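Local coordinates for B12-binding domain-containing protein (Kitasatospora setae, PDB 6WTE), which binds cobalamin and a [4Fe-4S] cluster and, as the radical S-adenosylmethionine methylase TsrM, transfers methyl groups by non-radical catalysis, at residues Q246-E257 with H280-R291; A509-P517 with S549-I557. All blocks are in the same frame, centred on the assembly; numbering follows the deposited sequence.

Contact 1: residues Q246-E257 with H280-R291; sequences QRELASVVDEME and HAKNLLREIVRR
D254 OD1 is gripped end-on by both terminal nitrogens of R291, NH1 at 2.8 Å and NH2 at 3.0 Å, where segments 249-257 and 280-291, from neighbouring helices of the radical SAM barrel, cross at -51°. NH1 comes nearly along the C-O bond of D254, NH2 from above the carboxylate, whose plane is turned 60° from the guanidinium. NH1 also binds E257 OE1, at 2.9 Å, and R291 NE runs almost straight into E287 OE2. Three carboxylates thus ring one guanidinium near its plane and fix its rotation, while V253 CG1 lies over a face. E287 is held in turn by R290, side-on through NE and NH2.

V253 is a knob among L284, E287, I288 and R291; its CG2 meets L284 CD1 at 3.6 Å. Further along the helices, M256 CE touches I288 CD1. Strand 219-221 backs this side through I221, which packs on V252 and M256.

Just before helix 249-261, Q246, whose amide NE2 is bound by S277, and, from the first turn, L249 CD2, 3.8 Å from the ring centroid, enclose the ring of H280. At the ring's edge, H280 NE2 donates in the carbonyl plane to R247 O, 2.9 Å away at 167°.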
# COMPACT_ATOMS: atom_id res chain seq x y z
N GLN A 246 -1.22 14.86 -10.64
CA GLN A 246 -0.05 15.50 -10.04
C GLN A 246 -0.49 16.62 -9.12
O GLN A 246 -1.31 17.47 -9.50
CB GLN A 246 0.86 16.06 -11.13
CG GLN A 246 1.42 15.04 -12.10
CD GLN A 246 2.26 15.67 -13.19
OE1 GLN A 246 2.26 16.89 -13.36
NE2 GLN A 246 2.99 14.84 -13.93
N ARG A 247 0.07 16.65 -7.91
CA ARG A 247 -0.21 17.75 -7.00
C ARG A 247 0.62 18.97 -7.38
O ARG A 247 1.72 18.86 -7.93
CB ARG A 247 0.10 17.36 -5.56
CG ARG A 247 -0.71 16.20 -5.02
CD ARG A 247 -0.34 15.95 -3.57
NE ARG A 247 -0.65 17.11 -2.73
CZ ARG A 247 -0.18 17.30 -1.50
NH1 ARG A 247 0.63 16.41 -0.95
NH2 ARG A 247 -0.53 18.39 -0.82
N GLU A 248 0.08 20.14 -7.07
CA GLU A 248 0.82 21.39 -7.24
C GLU A 248 2.14 21.32 -6.49
O GLU A 248 2.17 20.97 -5.30
CB GLU A 248 -0.01 22.57 -6.73
CG GLU A 248 -1.26 22.90 -7.53
CD GLU A 248 -0.98 23.58 -8.87
OE1 GLU A 248 -0.06 23.15 -9.60
OE2 GLU A 248 -1.69 24.55 -9.19
N LEU A 249 3.23 21.65 -7.18
CA LEU A 249 4.55 21.52 -6.58
C LEU A 249 4.66 22.34 -5.31
O LEU A 249 5.17 21.86 -4.29
CB LEU A 249 5.62 21.96 -7.59
CG LEU A 249 5.68 21.12 -8.87
CD1 LEU A 249 6.50 21.85 -9.93
CD2 LEU A 249 6.26 19.75 -8.59
N ALA A 250 4.15 23.57 -5.33
CA ALA A 250 4.25 24.42 -4.15
C ALA A 250 3.48 23.84 -2.97
O ALA A 250 3.90 23.98 -1.82
CB ALA A 250 3.73 25.82 -4.47
N SER A 251 2.35 23.17 -3.24
CA SER A 251 1.56 22.59 -2.15
C SER A 251 2.29 21.40 -1.53
O SER A 251 2.30 21.25 -0.30
CB SER A 251 0.18 22.17 -2.66
OG SER A 251 -0.55 23.29 -3.13
N VAL A 252 2.88 20.54 -2.36
CA VAL A 252 3.65 19.41 -1.84
C VAL A 252 4.78 19.90 -0.94
O VAL A 252 4.96 19.41 0.18
CB VAL A 252 4.20 18.54 -2.99
CG1 VAL A 252 4.93 17.35 -2.43
CG2 VAL A 252 3.07 18.08 -3.89
N VAL A 253 5.57 20.86 -1.43
CA VAL A 253 6.71 21.30 -0.64
C VAL A 253 6.26 22.05 0.62
O VAL A 253 6.88 21.93 1.67
CB VAL A 253 7.68 22.14 -1.49
CG1 VAL A 253 8.92 22.48 -0.68
CG2 VAL A 253 8.08 21.36 -2.76
N ASP A 254 5.16 22.82 0.52
CA ASP A 254 4.58 23.44 1.72
C ASP A 254 4.28 22.39 2.78
O ASP A 254 4.56 22.59 3.97
CB ASP A 254 3.29 24.19 1.38
CG ASP A 254 3.52 25.58 0.82
OD1 ASP A 254 4.68 26.02 0.69
OD2 ASP A 254 2.51 26.25 0.53
N GLU A 255 3.68 21.27 2.37
CA GLU A 255 3.34 20.20 3.30
C GLU A 255 4.59 19.57 3.91
O GLU A 255 4.64 19.32 5.12
CB GLU A 255 2.51 19.14 2.59
CG GLU A 255 2.04 18.01 3.48
CD GLU A 255 1.04 17.12 2.77
OE1 GLU A 255 0.46 17.58 1.76
OE2 GLU A 255 0.85 15.97 3.20
N MET A 256 5.60 19.28 3.08
CA MET A 256 6.85 18.74 3.59
C MET A 256 7.50 19.71 4.56
O MET A 256 8.06 19.30 5.58
CB MET A 256 7.81 18.44 2.44
CG MET A 256 7.28 17.41 1.48
SD MET A 256 8.35 17.18 0.05
CE MET A 256 9.72 16.29 0.81
N GLU A 257 7.44 21.01 4.26
CA GLU A 257 8.01 22.01 5.15
C GLU A 257 7.27 22.02 6.48
O GLU A 257 7.89 22.14 7.54
CB GLU A 257 7.97 23.39 4.49
CG GLU A 257 8.81 24.44 5.18
CD GLU A 257 8.81 25.76 4.43
OE1 GLU A 257 9.03 25.74 3.19
OE2 GLU A 257 8.61 26.81 5.07
N HIS A 280 7.79 15.80 -13.14
CA HIS A 280 7.22 16.30 -11.89
C HIS A 280 8.15 16.02 -10.71
O HIS A 280 8.35 16.88 -9.85
CB HIS A 280 5.85 15.65 -11.67
CG HIS A 280 5.10 16.18 -10.49
ND1 HIS A 280 5.14 15.57 -9.25
CD2 HIS A 280 4.26 17.23 -10.36
CE1 HIS A 280 4.37 16.23 -8.41
NE2 HIS A 280 3.82 17.25 -9.06
N ALA A 281 8.72 14.81 -10.66
CA ALA A 281 9.63 14.48 -9.57
C ALA A 281 10.84 15.40 -9.55
O ALA A 281 11.24 15.91 -8.50
CB ALA A 281 10.07 13.02 -9.68
N LYS A 282 11.44 15.62 -10.73
CA LYS A 282 12.60 16.50 -10.80
C LYS A 282 12.24 17.94 -10.46
O LYS A 282 13.00 18.63 -9.77
CB LYS A 282 13.25 16.42 -12.18
CG LYS A 282 14.03 15.14 -12.39
CD LYS A 282 14.67 15.09 -13.76
CE LYS A 282 15.64 13.93 -13.87
NZ LYS A 282 16.32 13.90 -15.20
N ASN A 283 11.08 18.42 -10.92
CA ASN A 283 10.65 19.77 -10.55
C ASN A 283 10.42 19.88 -9.05
O ASN A 283 10.73 20.92 -8.44
CB ASN A 283 9.37 20.14 -11.30
CG ASN A 283 9.62 20.51 -12.74
OD1 ASN A 283 10.73 20.91 -13.11
ND2 ASN A 283 8.59 20.38 -13.58
N LEU A 284 9.88 18.83 -8.43
CA LEU A 284 9.68 18.83 -6.99
C LEU A 284 11.01 18.94 -6.25
O LEU A 284 11.15 19.74 -5.31
CB LEU A 284 8.95 17.56 -6.56
CG LEU A 284 8.60 17.55 -5.08
CD1 LEU A 284 7.47 18.54 -4.84
CD2 LEU A 284 8.21 16.15 -4.63
N LEU A 285 12.00 18.12 -6.65
CA LEU A 285 13.30 18.16 -5.99
C LEU A 285 13.96 19.52 -6.17
O LEU A 285 14.54 20.07 -5.22
CB LEU A 285 14.18 17.04 -6.53
CG LEU A 285 13.64 15.63 -6.25
CD1 LEU A 285 14.45 14.59 -7.01
CD2 LEU A 285 13.64 15.34 -4.75
N ARG A 286 13.86 20.09 -7.37
CA ARG A 286 14.40 21.42 -7.61
C ARG A 286 13.80 22.45 -6.66
O ARG A 286 14.51 23.32 -6.15
CB ARG A 286 14.17 21.83 -9.07
CG ARG A 286 14.99 21.05 -10.09
CD ARG A 286 14.81 21.60 -11.50
NE ARG A 286 15.50 20.79 -12.49
CZ ARG A 286 14.90 19.95 -13.33
NH1 ARG A 286 13.58 19.83 -13.31
NH2 ARG A 286 15.62 19.25 -14.19
N GLU A 287 12.49 22.38 -6.43
CA GLU A 287 11.86 23.33 -5.51
C GLU A 287 12.33 23.11 -4.08
O GLU A 287 12.55 24.07 -3.34
CB GLU A 287 10.34 23.24 -5.62
CG GLU A 287 9.59 24.12 -4.63
CD GLU A 287 9.86 25.61 -4.83
OE1 GLU A 287 10.40 26.00 -5.89
OE2 GLU A 287 9.51 26.39 -3.92
N ILE A 288 12.49 21.85 -3.67
CA ILE A 288 12.99 21.56 -2.33
C ILE A 288 14.38 22.15 -2.16
O ILE A 288 14.69 22.79 -1.14
CB ILE A 288 13.00 20.05 -2.06
CG1 ILE A 288 11.58 19.48 -2.04
CG2 ILE A 288 13.70 19.75 -0.75
CD1 ILE A 288 11.55 17.97 -1.95
N VAL A 289 15.24 21.94 -3.15
CA VAL A 289 16.60 22.46 -3.10
C VAL A 289 16.59 23.98 -3.06
O VAL A 289 17.35 24.61 -2.31
CB VAL A 289 17.42 21.93 -4.29
CG1 VAL A 289 18.75 22.66 -4.39
CG2 VAL A 289 17.62 20.44 -4.16
N ARG A 290 15.71 24.60 -3.85
CA ARG A 290 15.66 26.06 -3.91
C ARG A 290 15.28 26.64 -2.56
O ARG A 290 15.88 27.63 -2.11
CB ARG A 290 14.68 26.52 -4.98
CG ARG A 290 14.64 28.03 -5.16
CD ARG A 290 13.39 28.50 -5.89
NE ARG A 290 12.18 28.32 -5.08
CZ ARG A 290 11.81 29.15 -4.11
NH1 ARG A 290 12.56 30.20 -3.81
NH2 ARG A 290 10.69 28.92 -3.42
N ARG A 291 14.30 26.04 -1.88
CA ARG A 291 13.90 26.55 -0.57
C ARG A 291 15.00 26.34 0.46
O ARG A 291 15.25 27.22 1.30
CB ARG A 291 12.61 25.88 -0.11
CG ARG A 291 11.40 26.24 -0.93
CD ARG A 291 10.14 25.93 -0.17
NE ARG A 291 8.97 25.96 -1.03
CZ ARG A 291 7.73 25.81 -0.60
NH1 ARG A 291 7.49 25.61 0.69
NH2 ARG A 291 6.72 25.84 -1.47
O HOH W 1 5.97 14.45 -15.16

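Contact 2: residues A509-P517 with S549-I557; sequences ADHHRVMLP and SHWRGREEI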
# COMPACT_ATOMS: atom_id res chain seq x y z
N ALA A 509 27.59 -15.19 5.37
CA ALA A 509 28.30 -13.93 5.55
C ALA A 509 27.52 -12.73 5.02
O ALA A 509 27.93 -11.59 5.27
CB ALA A 509 29.67 -13.99 4.87
N ASP A 510 26.42 -12.96 4.31
CA ASP A 510 25.59 -11.90 3.75
C ASP A 510 24.27 -11.71 4.49
O ASP A 510 23.48 -10.85 4.10
CB ASP A 510 25.28 -12.20 2.27
CG ASP A 510 26.50 -12.15 1.39
OD1 ASP A 510 27.43 -11.37 1.70
OD2 ASP A 510 26.52 -12.87 0.36
N HIS A 511 24.01 -12.49 5.54
CA HIS A 511 22.73 -12.38 6.24
C HIS A 511 22.51 -10.97 6.80
O HIS A 511 21.36 -10.52 6.92
CB HIS A 511 22.67 -13.40 7.37
CG HIS A 511 22.41 -14.80 6.91
ND1 HIS A 511 22.62 -15.90 7.71
CD2 HIS A 511 21.93 -15.28 5.74
CE1 HIS A 511 22.30 -17.00 7.05
NE2 HIS A 511 21.87 -16.65 5.85
N HIS A 512 23.59 -10.27 7.14
CA HIS A 512 23.43 -8.93 7.70
C HIS A 512 22.81 -7.97 6.69
O HIS A 512 22.18 -6.99 7.09
CB HIS A 512 24.80 -8.41 8.15
CG HIS A 512 25.74 -8.16 7.02
ND1 HIS A 512 26.20 -6.90 6.70
CD2 HIS A 512 26.28 -9.00 6.11
CE1 HIS A 512 27.01 -6.99 5.65
NE2 HIS A 512 27.07 -8.25 5.27
N ARG A 513 22.97 -8.22 5.39
CA ARG A 513 22.53 -7.27 4.38
C ARG A 513 21.37 -7.78 3.54
O ARG A 513 21.08 -7.21 2.48
CB ARG A 513 23.69 -6.85 3.48
CG ARG A 513 24.30 -7.94 2.59
CD ARG A 513 25.42 -7.33 1.73
NE ARG A 513 26.10 -8.28 0.84
CZ ARG A 513 25.83 -8.41 -0.46
NH1 ARG A 513 24.89 -7.67 -1.03
NH2 ARG A 513 26.50 -9.30 -1.18
N VAL A 514 20.67 -8.83 3.98
CA VAL A 514 19.53 -9.35 3.25
C VAL A 514 18.32 -9.42 4.16
O VAL A 514 18.43 -9.64 5.37
CB VAL A 514 19.79 -10.74 2.64
CG1 VAL A 514 21.01 -10.72 1.75
CG2 VAL A 514 19.93 -11.79 3.73
N MET A 515 17.15 -9.25 3.55
CA MET A 515 15.86 -9.48 4.19
C MET A 515 15.17 -10.61 3.44
O MET A 515 14.87 -10.47 2.26
CB MET A 515 15.01 -8.22 4.17
CG MET A 515 15.48 -7.15 5.14
SD MET A 515 14.29 -5.80 5.17
CE MET A 515 14.98 -4.75 6.44
N LEU A 516 14.91 -11.71 4.14
CA LEU A 516 14.30 -12.90 3.58
C LEU A 516 12.97 -13.17 4.26
O LEU A 516 12.77 -12.78 5.41
CB LEU A 516 15.21 -14.12 3.77
CG LEU A 516 16.56 -14.08 3.06
CD1 LEU A 516 17.53 -15.05 3.71
CD2 LEU A 516 16.36 -14.44 1.61
N PRO A 517 12.04 -13.84 3.58
CA PRO A 517 10.82 -14.25 4.26
C PRO A 517 11.13 -15.32 5.29
O PRO A 517 12.06 -16.11 5.13
CB PRO A 517 9.96 -14.81 3.12
CG PRO A 517 10.92 -15.22 2.08
CD PRO A 517 12.08 -14.27 2.17
N SER A 549 17.32 1.08 6.79
CA SER A 549 18.60 1.78 6.84
C SER A 549 19.44 1.38 8.04
O SER A 549 20.63 1.72 8.08
CB SER A 549 18.37 3.30 6.86
OG SER A 549 17.92 3.75 8.14
N HIS A 550 18.87 0.67 9.01
CA HIS A 550 19.60 0.19 10.18
C HIS A 550 19.67 -1.32 10.23
O HIS A 550 20.08 -1.88 11.25
CB HIS A 550 18.95 0.75 11.45
CG HIS A 550 18.88 2.24 11.47
ND1 HIS A 550 20.00 3.04 11.38
CD2 HIS A 550 17.82 3.08 11.54
CE1 HIS A 550 19.63 4.31 11.41
NE2 HIS A 550 18.31 4.36 11.51
N TRP A 551 19.29 -2.00 9.14
CA TRP A 551 19.28 -3.46 9.13
C TRP A 551 20.69 -4.04 9.24
O TRP A 551 20.94 -4.95 10.03
CB TRP A 551 18.58 -3.95 7.86
CG TRP A 551 18.31 -5.43 7.81
CD1 TRP A 551 18.91 -6.33 6.98
CD2 TRP A 551 17.38 -6.17 8.61
NE1 TRP A 551 18.41 -7.59 7.21
CE2 TRP A 551 17.47 -7.52 8.20
CE3 TRP A 551 16.48 -5.82 9.62
CZ2 TRP A 551 16.69 -8.52 8.79
CZ3 TRP A 551 15.71 -6.82 10.20
CH2 TRP A 551 15.83 -8.15 9.78
N ARG A 552 21.64 -3.51 8.46
CA ARG A 552 23.00 -4.03 8.51
C ARG A 552 23.56 -4.04 9.93
O ARG A 552 24.23 -4.99 10.34
CB ARG A 552 23.93 -3.23 7.60
CG ARG A 552 23.81 -3.59 6.13
CD ARG A 552 24.98 -3.04 5.33
NE ARG A 552 24.84 -3.40 3.92
CZ ARG A 552 25.80 -3.32 3.02
NH1 ARG A 552 27.02 -2.91 3.37
NH2 ARG A 552 25.56 -3.68 1.77
N GLY A 553 23.26 -3.00 10.71
CA GLY A 553 23.84 -2.89 12.04
C GLY A 553 22.90 -3.29 13.15
O GLY A 553 23.03 -2.81 14.28
N ARG A 554 21.94 -4.18 12.87
CA ARG A 554 20.91 -4.46 13.86
C ARG A 554 21.48 -5.10 15.12
O ARG A 554 21.01 -4.82 16.23
CB ARG A 554 19.80 -5.33 13.24
CG ARG A 554 20.25 -6.66 12.64
CD ARG A 554 19.08 -7.21 11.82
NE ARG A 554 19.32 -8.53 11.25
CZ ARG A 554 19.99 -8.74 10.12
NH1 ARG A 554 20.52 -7.71 9.48
NH2 ARG A 554 20.14 -9.97 9.64
N GLU A 555 22.48 -5.97 14.98
CA GLU A 555 23.08 -6.56 16.18
C GLU A 555 23.76 -5.51 17.04
O GLU A 555 23.63 -5.52 18.27
CB GLU A 555 24.06 -7.67 15.80
CG GLU A 555 23.39 -8.94 15.29
CD GLU A 555 24.32 -10.13 15.27
OE1 GLU A 555 25.02 -10.36 16.28
OE2 GLU A 555 24.37 -10.83 14.24
N GLU A 556 24.50 -4.59 16.41
CA GLU A 556 25.16 -3.52 17.16
C GLU A 556 24.14 -2.60 17.82
O GLU A 556 24.33 -2.15 18.96
CB GLU A 556 26.08 -2.73 16.25
CG GLU A 556 26.53 -1.37 16.82
CD GLU A 556 27.33 -1.49 18.10
OE1 GLU A 556 27.87 -2.58 18.39
OE2 GLU A 556 27.44 -0.47 18.83
N ILE A 557 23.05 -2.29 17.11
CA ILE A 557 22.06 -1.39 17.68
C ILE A 557 21.40 -2.04 18.90
O ILE A 557 21.14 -1.37 19.90
CB ILE A 557 21.05 -1.00 16.59
CG1 ILE A 557 21.74 -0.05 15.61
CG2 ILE A 557 19.81 -0.36 17.21
CD1 ILE A 557 20.99 0.19 14.33
O HOH W 2 26.74 -5.17 9.19
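M515 lies over one face of the W551 indole: its CG sits 3.7 Å from the centroid of the five-membered ring, and CE comes down on CD2 at 3.5 Å. The sulfur stands above the same ring at a longer 4.7 Å, a Met-aromatic contact made by an extended methionine chain. On the opposite indole face, offset toward the rim, R554 lays its guanidinium. Its NH1 is only 3.1 Å from W551 NE1, two donors that do not bond and turn to separate carbonyls.

W551 NE1 donates to V514 O at 2.8 Å, with the acceptor tilted 20° from the ring plane. R554 binds two successive carbonyls, of H511 and H512: NH2 bonds H511 O almost straight (170°), while NH1 is shared between H512 O and W551 O. All three carbonyls are met from above their planes, yet lie in the plane of the guanidinium. R554 CG is wedged between backbone N and carbonyl carbon (chi1 56°), which folds the extended chain back over W551 within the type I turn W551-R554; E524 takes NE in a salt bridge.

R552 runs alongside R513 in the same direction, NH2 touching R513 CD at 3.7 Å, and its polar end binds the carbonyls of A402 and T403. A water joins H512 ND1 to R552 O. The turn before the C-terminal helix 554-566 is held by W551, with M515 and R554 on its two faces, and by bonds to backbone carbonyls. Strand 514-515, against which it packs, pairs in parallel with strand 404-412 and extends the barrel sheet.

Contact 1 closes well before contact 2 opens along the chain; their centres lie 33 Å apart and their nearest atoms about 17 Å, so they do not touch. One large mixed sheet connects them. Contact 1 packs two outer helices of the radical SAM core, 249-261 and 278-294, which follow one another with strand 266-269 between them. Contact 2 lies at the far end of that strand series, where strand 514-515 joins 404-412 and the C-terminal helix begins. Both lie near cobalamin: the side chain of R247 is about 8 Å and that of M515 about 10 Å from it. The contacts thus belong to different ends of the strand order, each with one side chain within about 10 Å of the cofactor.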